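Hypothetical protein Atu2144 (Agrobacterium tumefaciens, PDB 2ODF) is of unknown function but, as a member of the N-formylglutamate amidohydrolase family, probably hydrolyses an amide bond. Local coordinates at residues A[6-18]-A[121-133]. Residues are numbered along the deposited sequence; the frame is centred on the assembly and turned at random.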
# COMPACT_ATOMS: atom_id res chain seq x y z
N ARG A 6 1.31 -11.94 -14.44
CA ARG A 6 0.94 -11.01 -13.32
C ARG A 6 1.09 -11.71 -11.97
O ARG A 6 1.89 -12.66 -11.82
CB ARG A 6 -0.49 -10.48 -13.52
CG ARG A 6 -0.77 -9.06 -12.90
CD ARG A 6 -2.26 -8.84 -12.60
NE ARG A 6 -2.81 -9.93 -11.79
CZ ARG A 6 -4.10 -10.25 -11.69
NH1 ARG A 6 -5.05 -9.57 -12.34
NH2 ARG A 6 -4.45 -11.27 -10.93
N PHE A 7 0.32 -11.25 -10.98
CA PHE A 7 0.46 -11.71 -9.63
C PHE A 7 -0.16 -13.08 -9.43
O PHE A 7 0.45 -13.95 -8.81
CB PHE A 7 -0.16 -10.69 -8.67
CG PHE A 7 0.33 -10.83 -7.28
CD1 PHE A 7 -0.30 -11.68 -6.40
CD2 PHE A 7 1.48 -10.18 -6.86
CE1 PHE A 7 0.17 -11.82 -5.10
CE2 PHE A 7 1.96 -10.34 -5.59
CZ PHE A 7 1.30 -11.15 -4.70
N PHE A 8 -1.38 -13.24 -9.95
CA PHE A 8 -2.17 -14.47 -9.81
C PHE A 8 -2.38 -15.17 -11.15
O PHE A 8 -2.58 -14.52 -12.18
CB PHE A 8 -3.57 -14.19 -9.21
CG PHE A 8 -3.56 -13.52 -7.85
CD1 PHE A 8 -3.12 -14.22 -6.73
CD2 PHE A 8 -4.01 -12.22 -7.68
CE1 PHE A 8 -3.10 -13.63 -5.49
CE2 PHE A 8 -3.99 -11.63 -6.45
CZ PHE A 8 -3.53 -12.34 -5.34
N THR A 9 -2.39 -16.49 -11.12
CA THR A 9 -2.88 -17.27 -12.26
C THR A 9 -4.41 -17.11 -12.31
O THR A 9 -5.04 -16.76 -11.31
CB THR A 9 -2.52 -18.76 -12.13
OG1 THR A 9 -3.18 -19.32 -11.00
CG2 THR A 9 -1.00 -18.96 -12.00
N GLU A 10 -5.00 -17.38 -13.47
CA GLU A 10 -6.46 -17.45 -13.58
C GLU A 10 -7.08 -18.41 -12.56
O GLU A 10 -7.98 -18.02 -11.84
CB GLU A 10 -6.92 -17.85 -15.00
CG GLU A 10 -7.37 -16.68 -15.89
CD GLU A 10 -8.09 -17.15 -17.17
OE1 GLU A 10 -9.21 -17.71 -17.08
OE2 GLU A 10 -7.51 -16.98 -18.26
N ALA A 11 -6.57 -19.64 -12.50
CA ALA A 11 -7.12 -20.66 -11.61
C ALA A 11 -7.04 -20.29 -10.12
O ALA A 11 -7.84 -20.76 -9.32
CB ALA A 11 -6.44 -22.00 -11.84
N GLU A 12 -6.07 -19.46 -9.75
CA GLU A 12 -5.87 -19.07 -8.36
C GLU A 12 -6.95 -18.18 -7.82
O GLU A 12 -7.15 -18.11 -6.59
CB GLU A 12 -4.53 -18.33 -8.21
CG GLU A 12 -3.47 -19.27 -7.82
CD GLU A 12 -2.08 -18.70 -7.87
OE1 GLU A 12 -1.82 -17.58 -8.39
OE2 GLU A 12 -1.23 -19.45 -7.38
N GLY A 13 -7.63 -17.48 -8.72
CA GLY A 13 -8.72 -16.59 -8.35
C GLY A 13 -8.22 -15.29 -7.76
O GLY A 13 -7.15 -14.78 -8.13
N LYS A 14 -9.01 -14.76 -6.82
CA LYS A 14 -8.86 -13.43 -6.31
C LYS A 14 -8.32 -13.41 -4.86
O LYS A 14 -8.46 -14.36 -4.11
CB LYS A 14 -10.21 -12.73 -6.48
CG LYS A 14 -10.60 -11.81 -5.36
CD LYS A 14 -10.33 -10.35 -5.70
CE LYS A 14 -10.01 -9.51 -4.54
NZ LYS A 14 -10.81 -8.29 -4.67
N ALA A 15 -7.64 -12.33 -4.50
CA ALA A 15 -7.07 -12.17 -3.15
C ALA A 15 -8.11 -12.33 -2.03
O ALA A 15 -7.83 -12.92 -1.02
CB ALA A 15 -6.38 -10.78 -3.02
N VAL A 16 -9.30 -11.79 -2.23
CA VAL A 16 -10.28 -11.61 -1.16
C VAL A 16 -11.48 -12.52 -1.38
O VAL A 16 -12.00 -12.58 -2.47
CB VAL A 16 -10.78 -10.16 -1.06
CG1 VAL A 16 -11.69 -10.00 0.17
CG2 VAL A 16 -9.60 -9.15 -1.00
N GLY A 17 -11.84 -13.28 -0.35
CA GLY A 17 -13.07 -14.06 -0.34
C GLY A 17 -14.13 -13.39 0.50
O GLY A 17 -13.83 -12.76 1.52
N VAL A 18 -15.38 -13.47 0.06
CA VAL A 18 -16.48 -12.95 0.88
C VAL A 18 -17.58 -14.00 0.84
O VAL A 18 -17.92 -14.47 -0.24
CB VAL A 18 -17.01 -11.58 0.40
CG1 VAL A 18 -18.28 -11.16 1.21
CG2 VAL A 18 -15.92 -10.51 0.50
N ALA A 121 4.22 -4.76 -5.23
CA ALA A 121 3.42 -5.82 -5.83
C ALA A 121 2.52 -6.49 -4.79
O ALA A 121 1.29 -6.61 -4.99
CB ALA A 121 4.34 -6.86 -6.53
N ARG A 122 3.11 -6.88 -3.66
CA ARG A 122 2.36 -7.57 -2.61
C ARG A 122 1.37 -6.65 -1.93
O ARG A 122 0.27 -7.04 -1.64
CB ARG A 122 3.32 -8.13 -1.58
CG ARG A 122 4.27 -9.14 -2.17
CD ARG A 122 5.10 -9.71 -1.09
NE ARG A 122 6.15 -10.60 -1.58
CZ ARG A 122 6.82 -11.45 -0.80
NH1 ARG A 122 6.52 -11.57 0.49
NH2 ARG A 122 7.80 -12.18 -1.33
N THR A 123 1.79 -5.42 -1.65
CA THR A 123 0.92 -4.44 -1.03
C THR A 123 -0.32 -4.15 -1.87
O THR A 123 -1.44 -4.06 -1.36
CB THR A 123 1.71 -3.12 -0.75
OG1 THR A 123 2.85 -3.38 0.09
CG2 THR A 123 0.83 -2.12 -0.09
N SER A 124 -0.13 -4.05 -3.18
CA SER A 124 -1.19 -3.72 -4.12
C SER A 124 -2.17 -4.84 -4.36
O SER A 124 -3.34 -4.58 -4.61
CB SER A 124 -0.60 -3.36 -5.49
OG SER A 124 -1.64 -3.09 -6.40
N ALA A 125 -1.67 -6.07 -4.36
CA ALA A 125 -2.42 -7.26 -4.78
C ALA A 125 -3.14 -7.94 -3.63
O ALA A 125 -4.22 -8.49 -3.83
CB ALA A 125 -1.49 -8.24 -5.44
N LEU A 126 -2.53 -7.90 -2.43
CA LEU A 126 -3.05 -8.60 -1.27
C LEU A 126 -3.60 -7.68 -0.20
O LEU A 126 -4.70 -7.90 0.23
CB LEU A 126 -2.00 -9.51 -0.65
CG LEU A 126 -1.58 -10.70 -1.53
CD1 LEU A 126 -0.39 -11.39 -0.86
CD2 LEU A 126 -2.75 -11.70 -1.83
N TYR A 127 -2.84 -6.65 0.21
CA TYR A 127 -3.17 -5.88 1.40
C TYR A 127 -4.25 -4.85 1.12
O TYR A 127 -5.27 -4.80 1.84
CB TYR A 127 -1.89 -5.24 1.95
CG TYR A 127 -2.05 -4.25 3.07
CD1 TYR A 127 -2.36 -4.66 4.37
CD2 TYR A 127 -1.85 -2.89 2.85
CE1 TYR A 127 -2.46 -3.71 5.42
CE2 TYR A 127 -1.93 -1.97 3.86
CZ TYR A 127 -2.24 -2.36 5.13
OH TYR A 127 -2.34 -1.38 6.09
N VAL A 128 -4.07 -4.06 0.07
CA VAL A 128 -5.01 -2.98 -0.21
C VAL A 128 -6.39 -3.54 -0.63
O VAL A 128 -7.40 -3.06 -0.14
CB VAL A 128 -4.41 -1.86 -1.14
CG1 VAL A 128 -5.51 -0.84 -1.55
CG2 VAL A 128 -3.25 -1.12 -0.41
N PRO A 129 -6.46 -4.54 -1.54
CA PRO A 129 -7.76 -5.11 -1.89
C PRO A 129 -8.52 -5.66 -0.68
O PRO A 129 -9.71 -5.39 -0.56
CB PRO A 129 -7.41 -6.23 -2.92
CG PRO A 129 -6.15 -5.75 -3.53
CD PRO A 129 -5.39 -5.10 -2.40
N PHE A 130 -7.83 -6.34 0.23
CA PHE A 130 -8.43 -6.91 1.41
C PHE A 130 -9.09 -5.82 2.28
O PHE A 130 -10.30 -5.88 2.55
CB PHE A 130 -7.42 -7.75 2.19
CG PHE A 130 -7.98 -8.37 3.43
CD1 PHE A 130 -8.80 -9.50 3.34
CD2 PHE A 130 -7.73 -7.83 4.68
CE1 PHE A 130 -9.36 -10.05 4.49
CE2 PHE A 130 -8.29 -8.38 5.82
CZ PHE A 130 -9.10 -9.47 5.72
N HIS A 131 -8.32 -4.83 2.67
CA HIS A 131 -8.82 -3.78 3.48
C HIS A 131 -9.83 -2.90 2.79
O HIS A 131 -10.71 -2.42 3.40
CB HIS A 131 -7.69 -3.04 4.16
CG HIS A 131 -6.97 -3.88 5.17
ND1 HIS A 131 -7.53 -4.25 6.35
CD2 HIS A 131 -5.77 -4.49 5.11
CE1 HIS A 131 -6.70 -5.03 7.00
NE2 HIS A 131 -5.62 -5.17 6.27
N ASP A 132 -9.68 -2.70 1.50
CA ASP A 132 -10.62 -1.91 0.75
C ASP A 132 -12.01 -2.58 0.76
O ASP A 132 -12.99 -1.94 0.80
CB ASP A 132 -10.13 -1.68 -0.68
CG ASP A 132 -9.14 -0.51 -0.82
OD1 ASP A 132 -8.83 0.17 0.14
OD2 ASP A 132 -8.70 -0.29 -1.92
N ARG A 133 -12.03 -3.88 0.67
CA ARG A 133 -13.28 -4.58 0.61
C ARG A 133 -13.97 -4.52 1.97
O ARG A 133 -15.11 -4.33 2.04
CB ARG A 133 -13.07 -6.02 0.22
CG ARG A 133 -14.32 -6.77 0.01
CD ARG A 133 -15.06 -6.27 -1.17
NE ARG A 133 -16.07 -7.21 -1.56
CZ ARG A 133 -15.84 -8.29 -2.29
NH1 ARG A 133 -14.64 -8.53 -2.74
NH2 ARG A 133 -16.82 -9.10 -2.60
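Phe7 lays its ring flat over Ala125: the methyl CB sits 3.6 Å from the ring centroid, only 10° off the normal, a clean CH-pi contact. With CG anti to the backbone N (chi1 -160°), the ring swings onto the helix, where CE2 comes 3.8 Å from Ala121 O and CE1 lies 4.1 Å from Leu126 CG. Phe8 enters beside it, its edge toward the helix, and its CZ meets Leu126 CD2 near the ring plane at 3.7 Å; Phe7 CD1 stands over a face of that same ring. Ala15 CB joins this hydrophobic cluster through Leu126 CD2 at 3.9 Å and also lies close to Ala125 O. Further along, Val16 drives CG2 into the backbone between Pro129 and Phe130, 3.5 Å from Phe130 CA. Val18 then sets CG2 over one face of the Arg133 guanidinium, 3.6 Å from Arg133 CZ; the bend at chi2 (67°) folds the arginine across the valine.

No hydrogen bond joins the two segments; the contact rests on van der Waals packing and the CH-pi contact. Thr9 and Glu12 brace the type I turn from Glu10 to Gly13 by two mutual bonds, Thr9 N to Glu12 OE1 at 3.0 Å and Glu12 N to Thr9 OG1, the latter an ST motif. Backbone hydrogen bonds join Ala15 to Arg81 and Gly17 to Tyr79, linking strand 16-19 to antiparallel strand 77-80, where Phe130 touches Val78. Ser124 OG bonds Asp132 OD1 of the second subunit, and the reverse pair repeats it. The N-terminal arm and outermost strand 16-19 thus pack against helix 116-143, a helix-on-sheet arrangement at the edge of an alpha/beta fold with a mixed central sheet.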